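PDB 3NKG: DUF5625 domain-containing protein, which is of unknown function, a single-chain, largely antiparallel beta protein whose fold is built mainly from two four-stranded sheets. Local coordinates for residues C93-H105 with K114-N126. Numbering follows the deposited sequence.
With ACY (acetic acid), chain F; ACY (acetic acid), chain C.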
loop_
_atom_site.group_PDB
_atom_site.type_symbol
_atom_site.label_atom_id
_atom_site.label_comp_id
_atom_site.label_asym_id
_atom_site.label_seq_id
_atom_site.Cartn_x
_atom_site.Cartn_y
_atom_site.Cartn_z
ATOM N N CYS A 93 8.088 9.179 12.238
ATOM C CA CYS A 93 6.780 9.469 11.614
ATOM C C CYS A 93 6.585 9.001 10.170
ATOM O O CYS A 93 5.467 9.004 9.658
ATOM C CB CYS A 93 6.394 10.936 11.784
ATOM S SG CYS A 93 6.019 11.216 13.539
ATOM N N ASP A 94 7.656 8.548 9.532
ATOM C CA ASP A 94 7.504 7.860 8.266
ATOM C C ASP A 94 6.846 6.477 8.420
ATOM O O ASP A 94 6.455 5.892 7.442
ATOM C CB ASP A 94 8.848 7.734 7.533
ATOM C CG ASP A 94 9.182 8.982 6.702
ATOM O OD1 ASP A 94 8.310 9.878 6.556
ATOM O OD2 ASP A 94 10.315 9.057 6.185
ATOM N N GLY A 95 6.732 5.967 9.646
ATOM C CA GLY A 95 6.183 4.645 9.863
ATOM C C GLY A 95 7.157 3.511 9.566
ATOM O O GLY A 95 8.346 3.729 9.340
ATOM N N THR A 96 6.649 2.284 9.570
ATOM C CA THR A 96 7.477 1.130 9.276
ATOM C C THR A 96 7.640 0.985 7.776
ATOM O O THR A 96 6.659 0.946 7.036
ATOM C CB THR A 96 6.865 -0.145 9.846
ATOM O OG1 THR A 96 6.852 -0.046 11.265
ATOM C CG2 THR A 96 7.685 -1.381 9.437
ATOM N N VAL A 97 8.886 0.944 7.318
ATOM C CA VAL A 97 9.116 0.856 5.881
ATOM C C VAL A 97 8.783 -0.555 5.465
ATOM O O VAL A 97 9.246 -1.493 6.086
ATOM C CB VAL A 97 10.569 1.172 5.493
ATOM C CG1 VAL A 97 10.817 0.771 4.036
ATOM C CG2 VAL A 97 10.877 2.666 5.715
ATOM N N VAL A 98 7.969 -0.704 4.425
ATOM C CA VAL A 98 7.607 -2.036 3.921
ATOM C C VAL A 98 8.021 -2.188 2.441
ATOM O O VAL A 98 7.408 -1.594 1.557
ATOM C CB VAL A 98 6.096 -2.300 4.076
ATOM C CG1 VAL A 98 5.708 -3.681 3.482
ATOM C CG2 VAL A 98 5.691 -2.209 5.557
ATOM N N PRO A 99 9.078 -2.971 2.190
ATOM C CA PRO A 99 9.576 -3.192 0.825
ATOM C C PRO A 99 8.628 -4.102 0.098
ATOM O O PRO A 99 8.342 -5.190 0.588
ATOM C CB PRO A 99 10.904 -3.933 1.031
ATOM C CG PRO A 99 11.230 -3.799 2.513
ATOM C CD PRO A 99 9.914 -3.635 3.216
ATOM N N ILE A 100 8.155 -3.648 -1.053
ATOM C CA ILE A 100 7.209 -4.377 -1.880
ATOM C C ILE A 100 7.790 -4.375 -3.280
ATOM O O ILE A 100 8.156 -3.318 -3.810
ATOM C CB ILE A 100 5.878 -3.637 -1.965
ATOM C CG1 ILE A 100 5.231 -3.534 -0.579
ATOM C CG2 ILE A 100 4.927 -4.336 -2.943
ATOM C CD1 ILE A 100 4.700 -4.835 -0.067
ATOM N N LYS A 101 7.880 -5.546 -3.887
ATOM C CA LYS A 101 8.333 -5.615 -5.262
ATOM C C LYS A 101 7.147 -5.863 -6.173
ATOM O O LYS A 101 6.414 -6.861 -6.028
ATOM C CB LYS A 101 9.392 -6.706 -5.430
ATOM C CG LYS A 101 10.027 -6.756 -6.808
ATOM C CD LYS A 101 11.165 -7.776 -6.822
ATOM C CE LYS A 101 11.296 -8.448 -8.169
ATOM N NZ LYS A 101 12.436 -9.416 -8.191
ATOM N N ILE A 102 6.955 -4.942 -7.111
ATOM C CA ILE A 102 5.895 -5.078 -8.100
ATOM C C ILE A 102 6.453 -5.331 -9.490
ATOM O O ILE A 102 7.252 -4.547 -10.009
ATOM C CB ILE A 102 4.998 -3.825 -8.147
ATOM C CG1 ILE A 102 4.341 -3.604 -6.788
ATOM C CG2 ILE A 102 3.902 -3.959 -9.227
ATOM C CD1 ILE A 102 3.656 -2.270 -6.674
ATOM N N THR A 103 6.021 -6.437 -10.083
ATOM C CA THR A 103 6.377 -6.787 -11.455
ATOM C C THR A 103 5.132 -6.793 -12.328
ATOM O O THR A 103 4.131 -7.394 -11.966
ATOM C CB THR A 103 7.045 -8.173 -11.504
ATOM O OG1 THR A 103 8.135 -8.191 -10.575
ATOM C CG2 THR A 103 7.583 -8.459 -12.888
ATOM N N ILE A 104 5.186 -6.115 -13.470
ATOM C CA ILE A 104 4.038 -6.059 -14.366
ATOM C C ILE A 104 4.389 -6.514 -15.786
ATOM O O ILE A 104 5.289 -5.950 -16.417
ATOM C CB ILE A 104 3.426 -4.643 -14.460
ATOM C CG1 ILE A 104 3.100 -4.095 -13.071
ATOM C CG2 ILE A 104 2.150 -4.649 -15.303
ATOM C CD1 ILE A 104 2.558 -2.679 -13.109
ATOM N N HIS A 105 3.661 -7.525 -16.268
ATOM C CA HIS A 105 3.696 -7.923 -17.679
ATOM C C HIS A 105 2.422 -7.531 -18.414
ATOM O O HIS A 105 1.317 -7.683 -17.893
ATOM C CB HIS A 105 3.863 -9.423 -17.817
ATOM C CG HIS A 105 5.226 -9.913 -17.447
ATOM N ND1 HIS A 105 5.618 -10.084 -16.136
ATOM C CD2 HIS A 105 6.278 -10.275 -18.212
ATOM C CE1 HIS A 105 6.861 -10.531 -16.114
ATOM N NE2 HIS A 105 7.286 -10.657 -17.362
ATOM N N LYS A 114 4.918 -9.287 -22.233
ATOM C CA LYS A 114 5.987 -8.303 -22.316
ATOM C C LYS A 114 6.196 -7.729 -20.914
ATOM O O LYS A 114 5.251 -7.223 -20.318
ATOM C CB LYS A 114 5.559 -7.179 -23.263
ATOM C CG LYS A 114 6.486 -5.987 -23.284
ATOM C CD LYS A 114 7.877 -6.361 -23.750
ATOM C CE LYS A 114 8.732 -5.102 -23.939
ATOM N NZ LYS A 114 10.152 -5.417 -24.246
ATOM N N LEU A 115 7.412 -7.815 -20.385
ATOM C CA LEU A 115 7.721 -7.204 -19.076
ATOM C C LEU A 115 7.719 -5.697 -19.257
ATOM O O LEU A 115 8.482 -5.178 -20.048
ATOM C CB LEU A 115 9.101 -7.649 -18.590
ATOM C CG LEU A 115 9.658 -7.050 -17.296
ATOM C CD1 LEU A 115 8.773 -7.428 -16.087
ATOM C CD2 LEU A 115 11.103 -7.549 -17.100
ATOM N N ILE A 116 6.858 -4.972 -18.567
ATOM C CA ILE A 116 6.955 -3.525 -18.700
ATOM C C ILE A 116 7.412 -2.780 -17.431
ATOM O O ILE A 116 7.786 -1.612 -17.512
ATOM C CB ILE A 116 5.658 -2.907 -19.202
ATOM C CG1 ILE A 116 4.557 -3.170 -18.207
ATOM C CG2 ILE A 116 5.303 -3.460 -20.607
ATOM C CD1 ILE A 116 3.243 -2.467 -18.577
ATOM N N ALA A 117 7.363 -3.434 -16.274
ATOM C CA ALA A 117 7.887 -2.821 -15.050
ATOM C C ALA A 117 8.331 -3.887 -14.061
ATOM O O ALA A 117 7.673 -4.910 -13.922
ATOM C CB ALA A 117 6.844 -1.891 -14.395
ATOM N N ASP A 118 9.443 -3.634 -13.373
ATOM C CA ASP A 118 9.891 -4.499 -12.270
ATOM C C ASP A 118 10.541 -3.575 -11.246
ATOM O O ASP A 118 11.673 -3.113 -11.448
ATOM C CB ASP A 118 10.894 -5.530 -12.793
ATOM C CG ASP A 118 11.290 -6.562 -11.742
ATOM O OD1 ASP A 118 10.585 -6.681 -10.712
ATOM O OD2 ASP A 118 12.303 -7.267 -11.958
ATOM N N ASN A 119 9.799 -3.242 -10.191
ATOM C CA ASN A 119 10.204 -2.172 -9.274
ATOM C C ASN A 119 10.114 -2.583 -7.801
ATOM O O ASN A 119 9.127 -3.179 -7.369
ATOM C CB ASN A 119 9.318 -0.941 -9.511
ATOM C CG ASN A 119 9.594 -0.274 -10.863
ATOM O OD1 ASN A 119 10.585 0.435 -11.033
ATOM N ND2 ASN A 119 8.720 -0.504 -11.814
ATOM N N LEU A 120 11.140 -2.242 -7.036
ATOM C CA LEU A 120 11.123 -2.449 -5.599
ATOM C C LEU A 120 10.781 -1.100 -4.968
ATOM O O LEU A 120 11.509 -0.132 -5.180
ATOM C CB LEU A 120 12.503 -2.920 -5.122
ATOM C CG LEU A 120 12.698 -2.970 -3.597
ATOM C CD1 LEU A 120 11.749 -4.034 -2.993
ATOM C CD2 LEU A 120 14.157 -3.269 -3.261
ATOM N N TYR A 121 9.650 -1.027 -4.254
ATOM C CA TYR A 121 9.253 0.189 -3.555
ATOM C C TYR A 121 9.529 0.042 -2.073
ATOM O O TYR A 121 9.050 -0.900 -1.449
ATOM C CB TYR A 121 7.761 0.483 -3.737
ATOM C CG TYR A 121 7.391 0.701 -5.181
ATOM C CD1 TYR A 121 6.988 -0.375 -5.988
ATOM C CD2 TYR A 121 7.493 1.962 -5.759
ATOM C CE1 TYR A 121 6.677 -0.189 -7.331
ATOM C CE2 TYR A 121 7.178 2.159 -7.119
ATOM C CZ TYR A 121 6.763 1.082 -7.885
ATOM O OH TYR A 121 6.452 1.261 -9.214
HETATM N N MSE A 122 10.301 0.977 -1.524
HETATM C CA MSE A 122 10.469 1.100 -0.091
HETATM C C MSE A 122 9.298 1.926 0.474
HETATM O O MSE A 122 9.434 3.116 0.810
HETATM C CB MSE A 122 11.817 1.762 0.208
HETATM C CG MSE A 122 12.976 1.046 -0.493
HETATM SE SE MSE A 122 13.203 -0.846 0.077
HETATM C CE MSE A 122 13.711 -0.418 1.825
ATOM N N THR A 123 8.137 1.303 0.565
ATOM C CA THR A 123 6.928 2.066 0.898
ATOM C C THR A 123 6.999 2.625 2.324
ATOM O O THR A 123 7.651 2.039 3.236
ATOM C CB THR A 123 5.674 1.215 0.731
ATOM O OG1 THR A 123 5.547 0.317 1.833
ATOM C CG2 THR A 123 5.752 0.400 -0.580
ATOM N N LYS A 124 6.343 3.763 2.525
ATOM C CA LYS A 124 6.360 4.411 3.824
ATOM C C LYS A 124 5.169 5.344 3.907
ATOM O O LYS A 124 4.551 5.678 2.903
ATOM C CB LYS A 124 7.637 5.233 3.988
ATOM C CG LYS A 124 7.839 6.229 2.835
ATOM C CD LYS A 124 8.990 7.184 3.107
ATOM C CE LYS A 124 9.205 8.084 1.898
ATOM N NZ LYS A 124 10.467 8.858 1.997
ATOM N N GLY A 125 4.848 5.772 5.117
ATOM C CA GLY A 125 3.896 6.845 5.247
ATOM C C GLY A 125 2.443 6.418 5.234
ATOM O O GLY A 125 2.065 5.244 5.117
ATOM N N ASN A 126 1.618 7.436 5.336
ATOM C CA ASN A 126 0.215 7.286 5.599
ATOM C C ASN A 126 -0.515 7.753 4.333
ATOM O O ASN A 126 -0.447 8.921 3.988
ATOM C CB ASN A 126 -0.074 8.187 6.799
ATOM C CG ASN A 126 -1.485 8.104 7.274
ATOM O OD1 ASN A 126 -2.406 8.485 6.566
ATOM N ND2 ASN A 126 -1.663 7.624 8.503
HETATM C C ACY F . 12.686 -7.752 -23.371
HETATM O O ACY F . 11.977 -7.307 -24.313
HETATM O OXT ACY F . 12.642 -7.339 -22.183
HETATM C CH3 ACY F . 13.649 -8.864 -23.680
HETATM C C ACY C . -5.631 6.528 9.376
HETATM O O ACY C . -4.544 7.106 9.094
HETATM O OXT ACY C . -6.659 6.404 8.640
HETATM C CH3 ACY C . -5.701 5.924 10.731
HETATM O O HOH W 1 11.396 10.629 3.847
#
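I102 and Y121 meet on the inward face of an antiparallel beta hairpin, a worked example of how two strands sort their side chains: I100, I102, I104, Y121 and T123 lie on one face, K101, T103, H105, L115 and D118 on the other. The hairpin pairs strand 98-107 with strand 113-123, an edge strand of a four-stranded sheet. I102 sends CD1 obliquely to the CE1 corner of the Y121 ring, 3.7 Å away; Y121 also rests on I135 and T136 of strand 132-140, which belongs to the other sheet. On the opposite face T103 and D118 run side by side, and T103 OG1 donates to D118 OD1 from above the carboxylate plane (2.9 Å). K101 crosses the same carboxylate with CE 3.2 Å from D118 OD1, while its NZ, 4.2 Å from that oxygen, is too far for a salt bridge. Farther along, L115 lays CD1 over one face of the H105 ring, a CH-pi contact 3.9 Å from the centroid. A classic beta bulge shifts the register by one residue where I116 N and A117 N both hydrogen-bond to I104 O. At the other end T123 OG1, held between its backbone N and carbonyl carbon (chi1 77°), donates in the carbonyl plane to a lone pair of V98 O at 2.7 Å.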